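Local coordinates for protein AlbC (PDB 3OQV) that catalyses the ATP-independent formation of cyclodipeptides, including cyclo(L-phenylalanyl-L-leucyl), from two aminoacyl-tRNAs on the way to the antibacterial peptide albonoursin, at residues Val67-Asp72 / Arg117-Leu122; Asp151-Val156 / Ala174-Val179; Ser197-Tyr202 / Ala226-Arg231; Gly29-Ile34 / Gly191-Pro196; Phe43-Thr48 / Arg101-Ser106. One frame throughout, in Å; residues are numbered along the deposited sequence.

Contact 1 of 5, residues Val67-Asp72 / Arg117-Leu122. With PO4 (phosphate ion), chain D.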
# COMPACT_ATOMS: atom_id res chain seq x y z
N VAL A 67 0.91 -1.46 5.70
CA VAL A 67 2.17 -0.73 5.58
C VAL A 67 2.59 -0.19 6.94
O VAL A 67 2.00 0.77 7.44
CB VAL A 67 2.05 0.42 4.58
CG1 VAL A 67 3.41 1.07 4.37
CG2 VAL A 67 1.50 -0.11 3.26
N ASP A 68 3.59 -0.82 7.53
CA ASP A 68 3.99 -0.53 8.90
C ASP A 68 5.34 0.19 8.92
O ASP A 68 5.85 0.52 9.98
CB ASP A 68 4.03 -1.81 9.75
CG ASP A 68 5.00 -2.86 9.20
OD1 ASP A 68 5.19 -2.94 7.97
OD2 ASP A 68 5.53 -3.64 10.02
N THR A 69 5.86 0.52 7.74
CA THR A 69 7.26 0.94 7.61
C THR A 69 7.36 2.44 7.37
O THR A 69 6.57 3.02 6.63
CB THR A 69 7.94 0.21 6.44
OG1 THR A 69 7.07 0.20 5.30
CG2 THR A 69 8.25 -1.23 6.82
N HIS A 70 8.37 3.06 7.99
CA HIS A 70 8.77 4.44 7.68
C HIS A 70 7.80 5.49 8.20
O HIS A 70 7.97 6.68 7.94
CB HIS A 70 8.99 4.62 6.17
CG HIS A 70 10.13 3.81 5.63
ND1 HIS A 70 11.42 3.94 6.10
CD2 HIS A 70 10.17 2.82 4.70
CE1 HIS A 70 12.21 3.09 5.47
NE2 HIS A 70 11.47 2.40 4.61
N ILE A 71 6.76 5.07 8.92
CA ILE A 71 5.76 6.00 9.43
C ILE A 71 6.37 6.94 10.45
O ILE A 71 6.04 8.12 10.49
CB ILE A 71 4.56 5.27 10.07
CG1 ILE A 71 3.88 4.34 9.06
CG2 ILE A 71 3.55 6.29 10.62
CD1 ILE A 71 3.00 3.26 9.72
N ASP A 72 7.27 6.41 11.28
CA ASP A 72 7.86 7.20 12.36
C ASP A 72 8.63 8.42 11.83
O ASP A 72 8.56 9.50 12.42
CB ASP A 72 8.73 6.33 13.27
CG ASP A 72 9.86 5.63 12.52
OD1 ASP A 72 9.70 5.31 11.32
OD2 ASP A 72 10.91 5.39 13.15
N ARG A 117 0.22 -9.99 5.60
CA ARG A 117 1.55 -9.72 6.14
C ARG A 117 1.76 -8.22 6.27
O ARG A 117 1.15 -7.44 5.54
CB ARG A 117 2.63 -10.32 5.23
CG ARG A 117 2.60 -11.85 5.16
CD ARG A 117 3.68 -12.38 4.24
NE ARG A 117 3.28 -12.25 2.86
CZ ARG A 117 3.93 -12.76 1.83
NH1 ARG A 117 5.09 -13.37 2.02
NH2 ARG A 117 3.48 -12.57 0.59
N SER A 118 2.63 -7.81 7.19
CA SER A 118 3.14 -6.44 7.21
C SER A 118 4.11 -6.22 6.05
O SER A 118 4.73 -7.16 5.57
CB SER A 118 3.87 -6.16 8.52
OG SER A 118 5.01 -7.01 8.63
N LEU A 119 4.27 -4.97 5.62
CA LEU A 119 5.31 -4.66 4.62
C LEU A 119 6.70 -5.01 5.15
O LEU A 119 7.52 -5.58 4.43
CB LEU A 119 5.25 -3.19 4.18
CG LEU A 119 6.19 -2.75 3.05
CD1 LEU A 119 6.10 -3.68 1.82
CD2 LEU A 119 5.87 -1.32 2.62
N SER A 120 6.94 -4.76 6.43
CA SER A 120 8.24 -5.05 7.00
C SER A 120 8.60 -6.53 6.93
O SER A 120 9.72 -6.87 6.61
CB SER A 120 8.38 -4.49 8.43
OG SER A 120 7.61 -5.23 9.34
N GLU A 121 7.61 -7.42 7.10
CA GLU A 121 7.86 -8.85 6.95
C GLU A 121 8.14 -9.19 5.49
O GLU A 121 9.01 -10.00 5.18
CB GLU A 121 6.64 -9.65 7.42
CG GLU A 121 6.87 -11.14 7.46
CD GLU A 121 5.61 -11.90 7.82
OE1 GLU A 121 4.70 -11.28 8.42
OE2 GLU A 121 5.52 -13.10 7.48
N LEU A 122 7.35 -8.61 4.60
CA LEU A 122 7.46 -8.86 3.17
C LEU A 122 8.84 -8.42 2.67
O LEU A 122 9.44 -9.06 1.78
CB LEU A 122 6.36 -8.07 2.47
CG LEU A 122 6.21 -8.28 0.97
CD1 LEU A 122 6.00 -9.74 0.65
CD2 LEU A 122 5.02 -7.46 0.49
P PO4 D . 13.93 0.06 3.80
O1 PO4 D . 12.45 0.22 3.49
O2 PO4 D . 14.68 1.19 3.12
O3 PO4 D . 14.16 0.09 5.29
O4 PO4 D . 14.41 -1.27 3.27

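Contact 2 of 5, residues Asp151-Val156 / Ala174-Val179. With PO4 (phosphate ion), chain C.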
# COMPACT_ATOMS: atom_id res chain seq x y z
N ASP A 151 5.62 12.48 -7.35
CA ASP A 151 4.23 12.91 -7.26
C ASP A 151 3.48 12.15 -6.18
O ASP A 151 2.72 12.73 -5.40
CB ASP A 151 3.52 12.79 -8.61
CG ASP A 151 4.01 13.82 -9.62
OD1 ASP A 151 4.63 14.83 -9.20
OD2 ASP A 151 3.79 13.60 -10.84
N MET A 152 3.72 10.85 -6.12
CA MET A 152 3.17 10.02 -5.07
C MET A 152 3.66 10.44 -3.69
O MET A 152 2.87 10.47 -2.75
CB MET A 152 3.51 8.54 -5.29
CG MET A 152 2.68 7.62 -4.42
SD MET A 152 2.93 5.88 -4.83
CE MET A 152 2.11 5.11 -3.45
N VAL A 153 4.95 10.73 -3.57
CA VAL A 153 5.49 11.26 -2.32
C VAL A 153 4.71 12.49 -1.85
O VAL A 153 4.31 12.59 -0.69
CB VAL A 153 7.00 11.58 -2.43
CG1 VAL A 153 7.47 12.39 -1.21
CG2 VAL A 153 7.82 10.28 -2.57
N ARG A 154 4.46 13.42 -2.76
CA ARG A 154 3.72 14.62 -2.41
C ARG A 154 2.30 14.30 -1.96
O ARG A 154 1.81 14.90 -0.99
CB ARG A 154 3.71 15.61 -3.58
CG ARG A 154 5.11 16.06 -3.96
CD ARG A 154 5.13 17.31 -4.82
NE ARG A 154 6.51 17.80 -4.93
CZ ARG A 154 7.04 18.73 -4.15
NH1 ARG A 154 6.29 19.40 -3.28
NH2 ARG A 154 8.32 19.04 -4.29
N ALA A 155 1.66 13.34 -2.62
CA ALA A 155 0.33 12.91 -2.20
C ALA A 155 0.34 12.29 -0.81
O ALA A 155 -0.53 12.57 -0.00
CB ALA A 155 -0.29 11.95 -3.23
N VAL A 156 1.35 11.46 -0.53
CA VAL A 156 1.49 10.89 0.80
C VAL A 156 1.68 11.99 1.84
O VAL A 156 1.03 11.99 2.89
CB VAL A 156 2.70 9.92 0.88
CG1 VAL A 156 2.98 9.54 2.33
CG2 VAL A 156 2.47 8.68 0.01
N ALA A 174 11.23 11.55 4.27
CA ALA A 174 10.36 10.56 4.90
C ALA A 174 9.41 9.93 3.88
O ALA A 174 9.22 8.71 3.87
CB ALA A 174 9.58 11.19 6.05
N GLY A 175 8.78 10.76 3.06
CA GLY A 175 7.79 10.28 2.11
C GLY A 175 8.43 9.42 1.03
O GLY A 175 7.87 8.41 0.59
N LEU A 176 9.63 9.81 0.61
CA LEU A 176 10.35 9.07 -0.39
C LEU A 176 10.71 7.67 0.11
O LEU A 176 10.48 6.68 -0.59
CB LEU A 176 11.61 9.83 -0.81
CG LEU A 176 12.42 9.20 -1.95
CD1 LEU A 176 11.55 8.93 -3.17
CD2 LEU A 176 13.60 10.11 -2.32
N ASN A 177 11.27 7.59 1.31
CA ASN A 177 11.57 6.30 1.94
C ASN A 177 10.34 5.41 1.96
O ASN A 177 10.41 4.21 1.69
CB ASN A 177 12.06 6.51 3.37
CG ASN A 177 13.45 7.12 3.43
OD1 ASN A 177 14.18 7.08 2.45
ND2 ASN A 177 13.83 7.61 4.59
N TYR A 178 9.22 6.01 2.36
CA TYR A 178 7.94 5.33 2.47
C TYR A 178 7.49 4.80 1.10
O TYR A 178 7.08 3.65 0.97
CB TYR A 178 6.91 6.33 3.02
CG TYR A 178 5.54 5.75 3.29
CD1 TYR A 178 5.23 5.19 4.53
CD2 TYR A 178 4.55 5.81 2.34
CE1 TYR A 178 3.98 4.65 4.78
CE2 TYR A 178 3.29 5.27 2.58
CZ TYR A 178 3.01 4.70 3.80
OH TYR A 178 1.76 4.18 4.04
N VAL A 179 7.60 5.64 0.09
CA VAL A 179 7.05 5.31 -1.22
C VAL A 179 7.95 4.29 -1.93
O VAL A 179 7.45 3.33 -2.53
CB VAL A 179 6.88 6.56 -2.10
CG1 VAL A 179 6.82 6.18 -3.60
CG2 VAL A 179 5.62 7.34 -1.68
P PO4 C . -0.06 4.84 0.80
O1 PO4 C . -0.18 5.99 1.77
O2 PO4 C . 0.45 3.63 1.55
O3 PO4 C . -1.40 4.56 0.17
O4 PO4 C . 0.93 5.21 -0.28

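Contact 3 of 5, residues Ser197-Tyr202 / Ala226-Arg231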
# COMPACT_ATOMS: atom_id res chain seq x y z
N SER A 197 -0.04 -12.87 -12.86
CA SER A 197 -0.65 -11.54 -12.93
C SER A 197 -1.15 -11.14 -11.56
O SER A 197 -1.46 -11.99 -10.73
CB SER A 197 -1.80 -11.51 -13.94
OG SER A 197 -2.92 -12.23 -13.46
N SER A 198 -1.23 -9.83 -11.32
CA SER A 198 -1.70 -9.34 -10.03
C SER A 198 -2.51 -8.06 -10.22
O SER A 198 -2.14 -7.18 -11.01
CB SER A 198 -0.53 -9.08 -9.08
OG SER A 198 -1.01 -8.68 -7.80
N VAL A 199 -3.64 -7.99 -9.54
CA VAL A 199 -4.47 -6.80 -9.56
C VAL A 199 -4.30 -6.06 -8.24
O VAL A 199 -4.62 -6.57 -7.18
CB VAL A 199 -5.94 -7.17 -9.76
CG1 VAL A 199 -6.85 -5.98 -9.43
CG2 VAL A 199 -6.17 -7.64 -11.21
N LEU A 200 -3.72 -4.86 -8.32
CA LEU A 200 -3.68 -3.96 -7.19
C LEU A 200 -5.02 -3.24 -7.02
O LEU A 200 -5.44 -2.46 -7.90
CB LEU A 200 -2.53 -2.95 -7.41
CG LEU A 200 -2.16 -2.05 -6.24
CD1 LEU A 200 -0.76 -1.49 -6.45
CD2 LEU A 200 -3.17 -0.91 -6.10
N CYS A 201 -5.71 -3.50 -5.91
CA CYS A 201 -6.99 -2.85 -5.64
C CYS A 201 -6.75 -1.52 -4.94
O CYS A 201 -6.06 -1.48 -3.93
CB CYS A 201 -7.88 -3.73 -4.77
SG CYS A 201 -8.08 -5.40 -5.41
N TYR A 202 -7.26 -0.44 -5.51
CA TYR A 202 -7.05 0.88 -4.92
C TYR A 202 -8.36 1.66 -4.83
O TYR A 202 -9.27 1.47 -5.64
CB TYR A 202 -5.99 1.66 -5.71
CG TYR A 202 -6.45 2.08 -7.10
CD1 TYR A 202 -6.99 3.35 -7.31
CD2 TYR A 202 -6.30 1.23 -8.19
CE1 TYR A 202 -7.42 3.75 -8.58
CE2 TYR A 202 -6.72 1.62 -9.48
CZ TYR A 202 -7.26 2.89 -9.66
OH TYR A 202 -7.71 3.29 -10.89
N ALA A 226 -1.76 -5.14 -12.89
CA ALA A 226 -2.95 -4.33 -13.18
C ALA A 226 -3.39 -3.54 -11.94
O ALA A 226 -2.94 -3.81 -10.83
CB ALA A 226 -4.08 -5.21 -13.65
N TYR A 227 -4.24 -2.54 -12.16
CA TYR A 227 -4.66 -1.63 -11.09
C TYR A 227 -6.16 -1.41 -11.22
O TYR A 227 -6.62 -0.80 -12.19
CB TYR A 227 -3.96 -0.27 -11.24
CG TYR A 227 -2.46 -0.33 -11.39
CD1 TYR A 227 -1.64 -0.40 -10.27
CD2 TYR A 227 -1.87 -0.33 -12.65
CE1 TYR A 227 -0.27 -0.43 -10.40
CE2 TYR A 227 -0.49 -0.37 -12.79
CZ TYR A 227 0.30 -0.42 -11.66
OH TYR A 227 1.67 -0.45 -11.78
N VAL A 228 -6.93 -1.94 -10.27
CA VAL A 228 -8.38 -1.97 -10.40
C VAL A 228 -8.99 -1.09 -9.31
O VAL A 228 -8.70 -1.28 -8.12
CB VAL A 228 -8.92 -3.40 -10.31
CG1 VAL A 228 -10.43 -3.41 -10.17
CG2 VAL A 228 -8.52 -4.18 -11.58
N VAL A 229 -9.70 -0.05 -9.73
CA VAL A 229 -10.31 0.87 -8.77
C VAL A 229 -11.49 0.21 -8.08
O VAL A 229 -12.29 -0.47 -8.71
CB VAL A 229 -10.73 2.22 -9.41
CG1 VAL A 229 -11.81 2.02 -10.48
CG2 VAL A 229 -11.21 3.19 -8.32
N VAL A 230 -11.55 0.31 -6.76
CA VAL A 230 -12.64 -0.29 -6.03
C VAL A 230 -13.49 0.81 -5.41
O VAL A 230 -12.98 1.64 -4.67
CB VAL A 230 -12.11 -1.26 -4.95
CG1 VAL A 230 -13.21 -1.64 -4.00
CG2 VAL A 230 -11.52 -2.51 -5.61
N ARG A 231 -14.76 0.88 -5.79
CA ARG A 231 -15.64 1.93 -5.28
C ARG A 231 -16.71 1.31 -4.38
O ARG A 231 -17.37 0.35 -4.77
CB ARG A 231 -16.28 2.70 -6.44
CG ARG A 231 -15.27 3.33 -7.42
CD ARG A 231 -15.97 4.25 -8.43
NE ARG A 231 -15.07 4.77 -9.46
CZ ARG A 231 -14.96 4.25 -10.68
NH1 ARG A 231 -15.65 3.16 -11.00
NH2 ARG A 231 -14.16 4.80 -11.58
O HOH W 1 -8.59 0.90 -12.58

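Contact 4 of 5, residues Gly29-Ile34 / Gly191-Pro196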
# COMPACT_ATOMS: atom_id res chain seq x y z
N GLY A 29 -9.98 -14.72 -11.58
CA GLY A 29 -8.71 -14.00 -11.65
C GLY A 29 -7.59 -14.70 -10.89
O GLY A 29 -7.86 -15.55 -10.04
N GLU A 30 -6.34 -14.36 -11.19
CA GLU A 30 -5.20 -15.02 -10.55
C GLU A 30 -4.95 -14.50 -9.14
O GLU A 30 -4.99 -15.26 -8.16
CB GLU A 30 -3.93 -14.87 -11.40
CG GLU A 30 -3.58 -16.10 -12.25
CD GLU A 30 -3.12 -15.75 -13.66
OE1 GLU A 30 -2.44 -14.72 -13.84
OE2 GLU A 30 -3.42 -16.53 -14.60
N HIS A 31 -4.58 -13.23 -9.04
CA HIS A 31 -4.06 -12.70 -7.79
C HIS A 31 -4.53 -11.27 -7.60
O HIS A 31 -4.47 -10.46 -8.52
CB HIS A 31 -2.53 -12.71 -7.78
CG HIS A 31 -1.94 -12.21 -6.49
ND1 HIS A 31 -1.47 -10.92 -6.34
CD2 HIS A 31 -1.75 -12.83 -5.30
CE1 HIS A 31 -1.03 -10.76 -5.10
NE2 HIS A 31 -1.20 -11.90 -4.45
N ALA A 32 -4.96 -10.95 -6.38
CA ALA A 32 -5.19 -9.57 -5.99
C ALA A 32 -4.30 -9.17 -4.84
O ALA A 32 -3.99 -9.97 -3.94
CB ALA A 32 -6.65 -9.34 -5.62
N LEU A 33 -3.89 -7.90 -4.85
CA LEU A 33 -3.24 -7.30 -3.70
C LEU A 33 -4.15 -6.21 -3.10
O LEU A 33 -4.62 -5.31 -3.79
CB LEU A 33 -1.90 -6.70 -4.11
CG LEU A 33 -1.33 -5.70 -3.10
CD1 LEU A 33 -0.81 -6.44 -1.89
CD2 LEU A 33 -0.23 -4.85 -3.75
N ILE A 34 -4.39 -6.33 -1.80
CA ILE A 34 -5.06 -5.28 -1.02
C ILE A 34 -4.07 -4.64 -0.06
O ILE A 34 -3.65 -5.28 0.91
CB ILE A 34 -6.19 -5.86 -0.17
CG1 ILE A 34 -7.26 -6.48 -1.07
CG2 ILE A 34 -6.80 -4.77 0.72
CD1 ILE A 34 -8.23 -7.42 -0.34
N GLY A 191 6.18 -10.30 -9.58
CA GLY A 191 7.48 -10.77 -9.09
C GLY A 191 7.55 -10.84 -7.57
O GLY A 191 8.18 -11.74 -7.02
N VAL A 192 6.93 -9.89 -6.90
CA VAL A 192 6.89 -9.89 -5.43
C VAL A 192 6.15 -11.11 -4.85
O VAL A 192 6.57 -11.68 -3.82
CB VAL A 192 6.27 -8.58 -4.89
CG1 VAL A 192 6.06 -8.67 -3.38
CG2 VAL A 192 7.20 -7.39 -5.20
N PHE A 193 5.03 -11.48 -5.47
CA PHE A 193 4.15 -12.51 -4.91
C PHE A 193 4.24 -13.81 -5.71
O PHE A 193 3.45 -14.73 -5.48
CB PHE A 193 2.70 -12.02 -4.84
CG PHE A 193 2.52 -10.84 -3.94
CD1 PHE A 193 2.56 -10.99 -2.55
CD2 PHE A 193 2.43 -9.55 -4.47
CE1 PHE A 193 2.45 -9.89 -1.70
CE2 PHE A 193 2.31 -8.45 -3.63
CZ PHE A 193 2.33 -8.62 -2.25
N SER A 194 5.11 -13.83 -6.72
CA SER A 194 5.31 -15.00 -7.59
C SER A 194 4.01 -15.51 -8.23
O SER A 194 3.67 -16.70 -8.11
CB SER A 194 6.00 -16.15 -6.83
OG SER A 194 6.92 -15.69 -5.86
N VAL A 195 3.34 -14.64 -8.96
CA VAL A 195 2.12 -15.00 -9.66
C VAL A 195 2.19 -14.41 -11.05
O VAL A 195 2.93 -13.45 -11.28
CB VAL A 195 0.87 -14.44 -8.94
CG1 VAL A 195 0.59 -15.23 -7.67
CG2 VAL A 195 1.05 -12.95 -8.65
N PRO A 196 1.46 -15.01 -12.00
CA PRO A 196 1.62 -14.58 -13.39
C PRO A 196 1.01 -13.19 -13.61
O PRO A 196 1.49 -12.43 -14.44
CB PRO A 196 0.83 -15.63 -14.19
CG PRO A 196 0.61 -16.78 -13.24
CD PRO A 196 0.57 -16.17 -11.87

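Contact 5 of 5, residues Phe43-Thr48 / Arg101-Ser106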
# COMPACT_ATOMS: atom_id res chain seq x y z
N PHE A 43 -10.41 2.13 4.98
CA PHE A 43 -10.32 0.81 5.60
C PHE A 43 -10.86 0.80 7.04
O PHE A 43 -10.14 0.50 8.00
CB PHE A 43 -8.89 0.25 5.52
CG PHE A 43 -8.55 -0.32 4.16
CD1 PHE A 43 -9.06 -1.54 3.76
CD2 PHE A 43 -7.78 0.41 3.27
CE1 PHE A 43 -8.76 -2.06 2.49
CE2 PHE A 43 -7.50 -0.08 2.01
CZ PHE A 43 -7.98 -1.32 1.62
N SER A 44 -12.13 1.15 7.17
CA SER A 44 -12.96 0.67 8.27
C SER A 44 -13.16 -0.84 8.21
O SER A 44 -12.97 -1.47 7.16
CB SER A 44 -14.33 1.36 8.23
OG SER A 44 -15.04 0.99 7.06
N GLN A 45 -13.61 -1.42 9.32
CA GLN A 45 -13.99 -2.82 9.31
C GLN A 45 -15.03 -3.12 8.24
O GLN A 45 -14.89 -4.07 7.47
CB GLN A 45 -14.49 -3.28 10.68
CG GLN A 45 -14.73 -4.78 10.74
CD GLN A 45 -14.93 -5.28 12.15
OE1 GLN A 45 -14.52 -4.63 13.12
NE2 GLN A 45 -15.59 -6.43 12.29
N LYS A 46 -16.09 -2.31 8.21
CA LYS A 46 -17.15 -2.49 7.22
C LYS A 46 -16.59 -2.57 5.81
O LYS A 46 -16.93 -3.47 5.05
CB LYS A 46 -18.18 -1.37 7.32
CG LYS A 46 -19.47 -1.67 6.56
CD LYS A 46 -19.89 -3.12 6.75
CE LYS A 46 -21.34 -3.33 6.32
NZ LYS A 46 -22.30 -2.63 7.22
N ASN A 47 -15.75 -1.60 5.45
CA ASN A 47 -15.21 -1.54 4.10
C ASN A 47 -14.19 -2.64 3.81
O ASN A 47 -14.10 -3.14 2.68
CB ASN A 47 -14.61 -0.17 3.81
CG ASN A 47 -15.67 0.88 3.51
OD1 ASN A 47 -16.81 0.55 3.18
ND2 ASN A 47 -15.29 2.15 3.61
N THR A 48 -13.42 -3.01 4.83
CA THR A 48 -12.47 -4.10 4.71
C THR A 48 -13.19 -5.41 4.41
O THR A 48 -12.85 -6.12 3.46
CB THR A 48 -11.60 -4.25 5.98
OG1 THR A 48 -10.97 -3.00 6.26
CG2 THR A 48 -10.53 -5.31 5.78
N ARG A 101 -7.79 -8.12 12.12
CA ARG A 101 -8.20 -9.39 12.70
C ARG A 101 -9.72 -9.50 12.83
O ARG A 101 -10.30 -10.52 12.47
CB ARG A 101 -7.48 -9.66 14.04
CG ARG A 101 -6.17 -10.44 13.84
CD ARG A 101 -5.16 -10.27 14.98
NE ARG A 101 -5.51 -11.09 16.12
CZ ARG A 101 -4.64 -11.69 16.94
NH1 ARG A 101 -3.33 -11.65 16.73
NH2 ARG A 101 -5.12 -12.37 17.96
N ARG A 102 -10.37 -8.41 13.24
CA ARG A 102 -11.83 -8.41 13.31
C ARG A 102 -12.46 -8.60 11.93
O ARG A 102 -13.49 -9.27 11.79
CB ARG A 102 -12.35 -7.13 13.96
CG ARG A 102 -12.02 -7.01 15.44
CD ARG A 102 -12.94 -6.00 16.13
NE ARG A 102 -12.66 -4.61 15.75
CZ ARG A 102 -11.72 -3.84 16.30
NH1 ARG A 102 -10.95 -4.32 17.27
NH2 ARG A 102 -11.57 -2.58 15.91
N SER A 103 -11.86 -8.00 10.91
CA SER A 103 -12.40 -8.09 9.56
C SER A 103 -12.31 -9.52 9.04
O SER A 103 -13.27 -10.03 8.46
CB SER A 103 -11.69 -7.11 8.62
OG SER A 103 -12.04 -5.78 8.98
N LEU A 104 -11.20 -10.18 9.31
CA LEU A 104 -10.98 -11.56 8.86
C LEU A 104 -11.92 -12.53 9.58
O LEU A 104 -12.36 -13.53 9.00
CB LEU A 104 -9.53 -11.98 9.09
CG LEU A 104 -8.45 -11.27 8.26
CD1 LEU A 104 -7.08 -11.55 8.83
CD2 LEU A 104 -8.52 -11.68 6.80
N GLU A 105 -12.19 -12.25 10.85
CA GLU A 105 -13.19 -12.99 11.60
C GLU A 105 -14.57 -12.86 10.97
O GLU A 105 -15.33 -13.83 10.91
CB GLU A 105 -13.23 -12.52 13.06
CG GLU A 105 -12.37 -13.35 14.00
CD GLU A 105 -12.62 -13.03 15.47
OE1 GLU A 105 -11.92 -13.62 16.33
OE2 GLU A 105 -13.50 -12.20 15.75
N SER A 106 -14.89 -11.67 10.47
CA SER A 106 -16.23 -11.40 9.95
C SER A 106 -16.45 -12.11 8.62
O SER A 106 -17.59 -12.28 8.18
CB SER A 106 -16.46 -9.91 9.78
OG SER A 106 -16.53 -9.26 11.03
O HOH W 2 -10.07 -3.75 8.62

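Contact 1 of 5, residues Val67-Asp72 / Arg117-Leu122
The carboxylate of Asp68 lies against CB of Ser118 and fits over the first turn of helix 119-122, where both of its oxygens find donors on one residue. Asp68 OD1 accepts from Ser120 N at 3.0 Å with an N-H...O angle of 157°, and Asp68 OD2 accepts from Ser120 OG at 2.7 Å; each uses its syn lone pair, so the group is fixed in rotation by a two-pronged grip. In this Rossmann-type parallel sheet, strands 59-67 and 114-118 are neighbours, and this pair of hydrogen bonds ties the chain leaving the first to the helix that follows the second. Ser118 is the N-cap of that helix, its OG accepting from Glu121 N at 3.0 Å. Deeper in, CD2 of Leu119 meets OG1 of Thr69 at 3.3 Å and CG1 of Val67, which lines the dithiane diol pocket, at 3.9 Å. Farther along the segment, His70 NE2 donates to O1 of a phosphate ion at 2.6 Å, its ring held also by Glu73 through ND1.

Contact 2 of 5, residues Asp151-Val156 / Ala174-Val179
With CG1 anti to the backbone N in both Val153 (chi1 169°) and Val179 (chi1 159°), each valine turns its CG2 to the other across a helix pair, the two methyls 3.8 Å apart. Helices 143-158 and 169-193 are two of the helices of this aminoacyl-tRNA synthetase-like Rossmann fold, and their short segments cross at 113° with axes 8.7 Å apart. Gly175 has no side chain, and Val153 CG1 takes the place one would fill; Val153 CG2 goes on to Leu176 CA, 3.6 Å away. Val179 CG2 is the shared methyl of the interface, touched also by CG2 of Val156 and, at 4.0 Å, by CG of Met152. No hydrogen bond spans the segments. Tyr178, thought by similarity to take part in aminoacyl-tRNA binding, swings its ring past Val156, whose CG1 meets CD2 obliquely. A phosphate ion lies at the edge of that ring, in its plane, its O2 2.9 Å from Tyr178 OH, while its O4 sits 3.4 Å from CE of Met152.

Contact 3 of 5, residues Ser197-Tyr202 / Ala226-Arg231
Five backbone hydrogen bonds join the two segments, beginning with Ala226 N to Ser198 O and Leu200 N to Ala226 O, both 2.8 Å. Val228 N then gives to Leu200 O, Tyr202 N to Val228 O at 3.1 Å, and Val230 N to Tyr202 O. A water adds to the far end, donating to Tyr227 O, accepting from Val229 N, and lying 3.1 Å from Tyr202 OH. This is the edge of the five-stranded parallel sheet of the Rossmann fold: strand 225-229 is outermost and strand 198-202 is its inner neighbour, the short segments running at 34° to each other. On the face of Leu200 and Tyr202 the contact turns aromatic. Tyr202 has CG between its backbone N and carbonyl carbon (chi1 69°), which folds the ring back over the neighbouring strand; CA of Val229 lies 3.8 Å from the ring centroid in a CH-pi contact, and Tyr227 C is at the edge. Tyr202 is a substrate-binding residue by similarity, and Leu200, essential for the specificity of the synthase, has its side chain about 4 Å from the bound dithiane diol at the nearest atoms. The CB of Leu200 meets Tyr227 CD1 at 3.9 Å, and Tyr227 OH is bonded to Phe186 O. On the other face, Val199 CG1 presses tightly on Val228 CG2, 3.3 Å away.

Contact 4 of 5, residues Gly29-Ile34 / Gly191-Pro196
The imidazole of His31 and the phenyl ring of Phe193 are nearly parallel, planes 28° apart, but displaced, with centroids 5.0 Å apart and little of one ring above the other. What meets is the CE1 corner of His31 and CD2 of Phe193, 3.7 Å apart, while Phe193 CB stands off-centre over the imidazole. Val195 approaches the other end of the same side chain, its CG2 lying 3.7 Å from His31 CB. Two residues along the strand, Leu33 CD1 meets Phe193 CZ at 3.8 Å, the two side chains crossing at about a right angle. At the exposed end Glu30 folds over Pro196, OE1 3.4 Å from its CB. His31 reaches the helix because its CG is anti to the backbone N (chi1 -178°). In the second shell, Val192 CG1 covers the centre of one face of the Phe193 ring, ND1 of His31 bonds to Ser198 and NE2 to Asp63, and Ser197 holds Glu30 OE1. The contact lays the C-terminal end of helix 169-193, and the loop leading on to strand 198-202, against central strand 29-37 of the Rossmann-like sheet, the helix-to-strand half of a parallel crossover. With no hydrogen bond between the segments, the join rests on apolar and aromatic surface, whereas His31 is oriented by bonds at both ring nitrogens, and the Asp63 carboxylate would be expected to favour a proton on NE2.

Contact 5 of 5, residues Phe43-Thr48 / Arg101-Ser106
The first turn of helix 45-58 meets helix 82-107 near its C-terminal end, with the CA atoms of Gln45 and Ser103 5.5 Å apart. Gln45 spans the gap with an extended chain, CG anti to the backbone N (chi1 -173°), and lays its amide against Arg102. Gln45 OE1 accepts from Arg102 NE at 3.2 Å with an N-H...O angle of 146°; the oxygen lies in the guanidinium plane, at its edge, and the two flat groups are turned 41° against each other. On the other side of the amide, Gln45 NE2 comes within 3.2 Å of Ser106 OG, a hydroxyl that donates to Arg102 O within its own helix. Beneath the glutamine, Ser103 OG touches Gln45 CG and Thr48 CB, both at 3.4 Å, and Thr48 CG2 packs on Ser103 CB. A water donates to Thr48 OG1 at 2.6 Å and is also hydrogen-bonded to Ser103 OG. Thr48 OG1 in turn donates to Ser44 O, and Ser44 is the N-cap of helix 45-58, accepting from Asn47 N. Both helices flank the sheet of the Rossmann fold. Arg102 adjoins Arg98, which by similarity could bind aminoacyl-tRNA. With a serine facing the glutamine and threonine, the helices are joined by one direct hydrogen bond, a water bridge and small-group packing, with no salt bridge between the two segments.

How the contacts relate
Contact 1 is the most buried of the five and contact 5 lies farthest from the chain's centre; the others are partly buried. Contacts 1, 3 and 4 all reach the same parallel sheet, and contacts 2 and 4 use the N-terminal part and the C-terminal end of helix 169-193. Contacts 1 and 2 meet where Tyr178 packs on Val67 and Thr69, near the dithiane diol pocket, while contacts 3 and 4 join through adjacent strands and the bonds of Ser197 and Ser198. Chemistry follows place: main-chain bonds dominate between strands, a carboxylate grips a helix start, packed valines join crossing helices, aromatic surface seats a helix end, and polar side chains with water link the outlying pair.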